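Local coordinates for alcohol dehydrogenase (Thermus sp., PDB 4CPD), which probably catalyses the NAD-dependent interconversion of alcohols with aldehydes or ketones, as a zinc-containing medium-chain dehydrogenase, at residues I153-L161 / P179-A188. Sequence-based numbering, arbitrary orientation.
Sequences ILSTAYGGL and PVGLMAIEVA. With NAD (nicotinamide-adenine-dinucleotide), chain G.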
# COMPACT_ATOMS: atom_id res chain seq x y z
N ILE A 153 10.45 -5.88 -18.43
CA ILE A 153 9.65 -4.65 -18.39
C ILE A 153 8.10 -4.81 -18.49
O ILE A 153 7.36 -4.00 -17.93
CB ILE A 153 10.13 -3.62 -19.41
CG1 ILE A 153 10.05 -4.18 -20.82
CG2 ILE A 153 11.56 -3.19 -19.12
CD1 ILE A 153 10.07 -3.06 -21.84
N LEU A 154 7.62 -5.84 -19.18
CA LEU A 154 6.19 -6.09 -19.26
C LEU A 154 5.66 -6.63 -17.93
O LEU A 154 4.64 -6.18 -17.42
CB LEU A 154 5.85 -7.05 -20.41
CG LEU A 154 4.37 -7.39 -20.58
CD1 LEU A 154 3.52 -6.13 -20.64
CD2 LEU A 154 4.16 -8.22 -21.81
N SER A 155 6.34 -7.60 -17.36
CA SER A 155 5.91 -8.17 -16.08
C SER A 155 6.03 -7.14 -14.95
O SER A 155 5.30 -7.21 -13.98
CB SER A 155 6.71 -9.42 -15.77
OG SER A 155 6.43 -10.44 -16.71
N THR A 156 6.95 -6.20 -15.10
CA THR A 156 7.10 -5.12 -14.15
C THR A 156 5.86 -4.23 -14.15
O THR A 156 5.28 -3.95 -13.10
CB THR A 156 8.39 -4.30 -14.46
OG1 THR A 156 9.53 -5.12 -14.18
CG2 THR A 156 8.50 -3.11 -13.61
N ALA A 157 5.49 -3.76 -15.33
CA ALA A 157 4.31 -2.91 -15.48
C ALA A 157 3.01 -3.68 -15.10
O ALA A 157 2.16 -3.19 -14.40
CB ALA A 157 4.24 -2.43 -16.90
N TYR A 158 2.88 -4.89 -15.60
CA TYR A 158 1.75 -5.75 -15.28
C TYR A 158 1.63 -5.85 -13.75
O TYR A 158 0.57 -5.57 -13.17
CB TYR A 158 1.99 -7.12 -15.88
CG TYR A 158 0.86 -8.04 -15.76
CD1 TYR A 158 -0.18 -8.00 -16.67
CD2 TYR A 158 0.81 -9.00 -14.73
CE1 TYR A 158 -1.26 -8.89 -16.56
CE2 TYR A 158 -0.25 -9.90 -14.62
CZ TYR A 158 -1.29 -9.84 -15.53
OH TYR A 158 -2.35 -10.72 -15.41
N GLY A 159 2.74 -6.22 -13.11
CA GLY A 159 2.78 -6.43 -11.67
C GLY A 159 2.34 -5.15 -10.96
O GLY A 159 1.49 -5.18 -10.06
N GLY A 160 2.90 -4.03 -11.40
CA GLY A 160 2.56 -2.76 -10.82
C GLY A 160 1.07 -2.55 -10.81
O GLY A 160 0.51 -2.11 -9.81
N LEU A 161 0.43 -2.88 -11.94
CA LEU A 161 -1.00 -2.65 -12.11
C LEU A 161 -1.84 -3.66 -11.34
O LEU A 161 -2.87 -3.28 -10.76
CB LEU A 161 -1.39 -2.69 -13.56
CG LEU A 161 -0.81 -1.56 -14.38
CD1 LEU A 161 -1.01 -1.85 -15.87
CD2 LEU A 161 -1.43 -0.24 -13.98
N PRO A 179 9.75 2.79 -22.00
CA PRO A 179 9.35 1.39 -22.25
C PRO A 179 8.40 0.80 -21.19
O PRO A 179 7.42 0.16 -21.54
CB PRO A 179 10.69 0.64 -22.26
CG PRO A 179 11.67 1.65 -22.73
CD PRO A 179 11.18 3.00 -22.28
N VAL A 180 8.70 1.03 -19.92
CA VAL A 180 7.88 0.46 -18.83
C VAL A 180 6.51 1.09 -18.84
O VAL A 180 5.53 0.38 -18.80
CB VAL A 180 8.56 0.62 -17.47
CG1 VAL A 180 7.61 0.25 -16.33
CG2 VAL A 180 9.83 -0.24 -17.41
N GLY A 181 6.48 2.42 -18.92
CA GLY A 181 5.22 3.15 -19.02
C GLY A 181 4.35 2.71 -20.18
O GLY A 181 3.12 2.62 -20.07
N LEU A 182 5.01 2.43 -21.30
CA LEU A 182 4.30 2.01 -22.51
C LEU A 182 3.73 0.62 -22.33
O LEU A 182 2.64 0.36 -22.81
CB LEU A 182 5.21 2.09 -23.73
CG LEU A 182 5.63 3.54 -24.05
CD1 LEU A 182 6.79 3.54 -25.05
CD2 LEU A 182 4.47 4.36 -24.58
N MET A 183 4.45 -0.26 -21.64
CA MET A 183 3.87 -1.58 -21.30
C MET A 183 2.62 -1.38 -20.43
O MET A 183 1.56 -2.01 -20.63
CB MET A 183 4.86 -2.45 -20.55
CG MET A 183 6.16 -2.75 -21.26
SD MET A 183 6.05 -3.85 -22.69
CE MET A 183 6.14 -2.61 -23.98
N ALA A 184 2.73 -0.49 -19.45
CA ALA A 184 1.65 -0.24 -18.53
C ALA A 184 0.42 0.23 -19.27
O ALA A 184 -0.69 -0.25 -19.03
CB ALA A 184 2.05 0.78 -17.48
N ILE A 185 0.62 1.20 -20.17
CA ILE A 185 -0.50 1.70 -20.97
C ILE A 185 -1.23 0.58 -21.71
O ILE A 185 -2.43 0.42 -21.58
CB ILE A 185 -0.04 2.76 -21.96
CG1 ILE A 185 0.35 4.01 -21.21
CG2 ILE A 185 -1.15 3.11 -22.90
CD1 ILE A 185 1.20 4.96 -22.03
N GLU A 186 -0.49 -0.20 -22.47
CA GLU A 186 -1.10 -1.30 -23.23
C GLU A 186 -1.85 -2.23 -22.29
O GLU A 186 -2.97 -2.58 -22.57
CB GLU A 186 -0.03 -2.07 -24.00
CG GLU A 186 -0.57 -2.92 -25.14
CD GLU A 186 0.54 -3.64 -25.93
OE1 GLU A 186 1.73 -3.32 -25.79
OE2 GLU A 186 0.20 -4.53 -26.72
N VAL A 187 -1.22 -2.64 -21.19
CA VAL A 187 -1.82 -3.59 -20.26
C VAL A 187 -3.09 -2.99 -19.70
O VAL A 187 -4.14 -3.65 -19.66
CB VAL A 187 -0.89 -3.92 -19.07
CG1 VAL A 187 -1.64 -4.72 -18.01
CG2 VAL A 187 0.34 -4.67 -19.53
N ALA A 188 -3.00 -1.74 -19.26
CA ALA A 188 -4.15 -1.10 -18.64
C ALA A 188 -5.36 -1.20 -19.58
O ALA A 188 -6.47 -1.56 -19.17
CB ALA A 188 -3.85 0.33 -18.30
PA NAD G . 13.70 5.19 -19.44
O1A NAD G . 14.03 4.69 -20.85
O2A NAD G . 14.69 6.09 -18.71
O5B NAD G . 12.24 5.89 -19.35
C5B NAD G . 12.01 6.99 -18.46
C4B NAD G . 10.95 7.91 -19.05
O4B NAD G . 10.49 8.82 -18.04
C3B NAD G . 11.52 8.75 -20.20
O3B NAD G . 10.63 8.83 -21.33
C2B NAD G . 11.68 10.12 -19.61
O2B NAD G . 11.56 11.14 -20.60
C1B NAD G . 10.56 10.13 -18.60
N9A NAD G . 10.82 11.14 -17.56
C8A NAD G . 12.02 11.34 -16.97
N7A NAD G . 11.90 12.35 -16.08
C5A NAD G . 10.62 12.79 -16.10
C6A NAD G . 9.83 13.82 -15.40
N6A NAD G . 10.44 14.58 -14.47
N1A NAD G . 8.52 13.98 -15.70
C2A NAD G . 7.91 13.21 -16.63
N3A NAD G . 8.58 12.25 -17.31
C4A NAD G . 9.91 11.99 -17.09
O3 NAD G . 13.47 3.91 -18.46
PN NAD G . 12.50 2.63 -18.65
O1N NAD G . 13.33 1.63 -19.43
O2N NAD G . 11.08 3.05 -19.06
O5D NAD G . 12.35 2.15 -17.12
C5D NAD G . 11.40 2.87 -16.30
C4D NAD G . 11.79 3.01 -14.83
O4D NAD G . 11.38 1.82 -14.14
C3D NAD G . 13.29 3.18 -14.58
O3D NAD G . 13.46 4.02 -13.42
C2D NAD G . 13.77 1.75 -14.35
O2D NAD G . 15.02 1.61 -13.63
C1D NAD G . 12.56 1.18 -13.61
N1N NAD G . 12.45 -0.29 -13.65
C2N NAD G . 12.08 -0.85 -12.50
C3N NAD G . 11.93 -2.22 -12.36
C7N NAD G . 11.49 -2.71 -11.01
O7N NAD G . 11.78 -3.83 -10.62
N7N NAD G . 10.74 -1.87 -10.27
C4N NAD G . 12.16 -3.04 -13.48
C5N NAD G . 12.55 -2.45 -14.68
C6N NAD G . 12.69 -1.05 -14.75
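Ala157 sets its CB against the backbone of helix 179-188, 3.5 Å from Ala184 N. Its methyl also meets Met183 CB and Ala184 CB, and the small side chains let the helix axes approach to 8.1 Å, crossing at -55°.

Apolar side chains make up the rest of the contact between the helices. Ile153 forks over the start of helix 179-188: CD1 reaches Pro179 CB at 3.8 Å and also touches Met183 CG, while CG2 meets Val180 CG2. Its CG1 lies between the backbone N and the carbonyl carbon (chi1 60°), which carries CD1 to the proline. Cut back to alanine, Ile153 would lose CD1 and CG2, which would probably open a gap beside Pro179 CB and Met183 CG and thin the packing on Val180 CG2. Met183 bends at chi2 and chi3, bringing SD to 3.9 Å from Leu154 CB. Leu154 CD1 packs on Val187 CG2 at 3.7 Å. The other branch of Val187, CG1, is shared by Leu161 CD1 at 3.6 Å and Tyr158 CD1. Leu161 and Val187 run past each other in opposite directions.

NAD adds a polar contact at the start of helix 179-188. Val180 N donates a nearly straight hydrogen bond to NAD O2N (3.2 Å, 173°). Thr156 CG2 makes an apolar contact with the nicotinamide, 3.7 Å from NAD C4N. Thr156 OG1 is hydrogen-bonded to Asp152 O.

Gly181, in the first turn of its helix, fits the last glycine of a GxGxxG-type Rossmann pattern, whose turn and helix start bind the dinucleotide pyrophosphate.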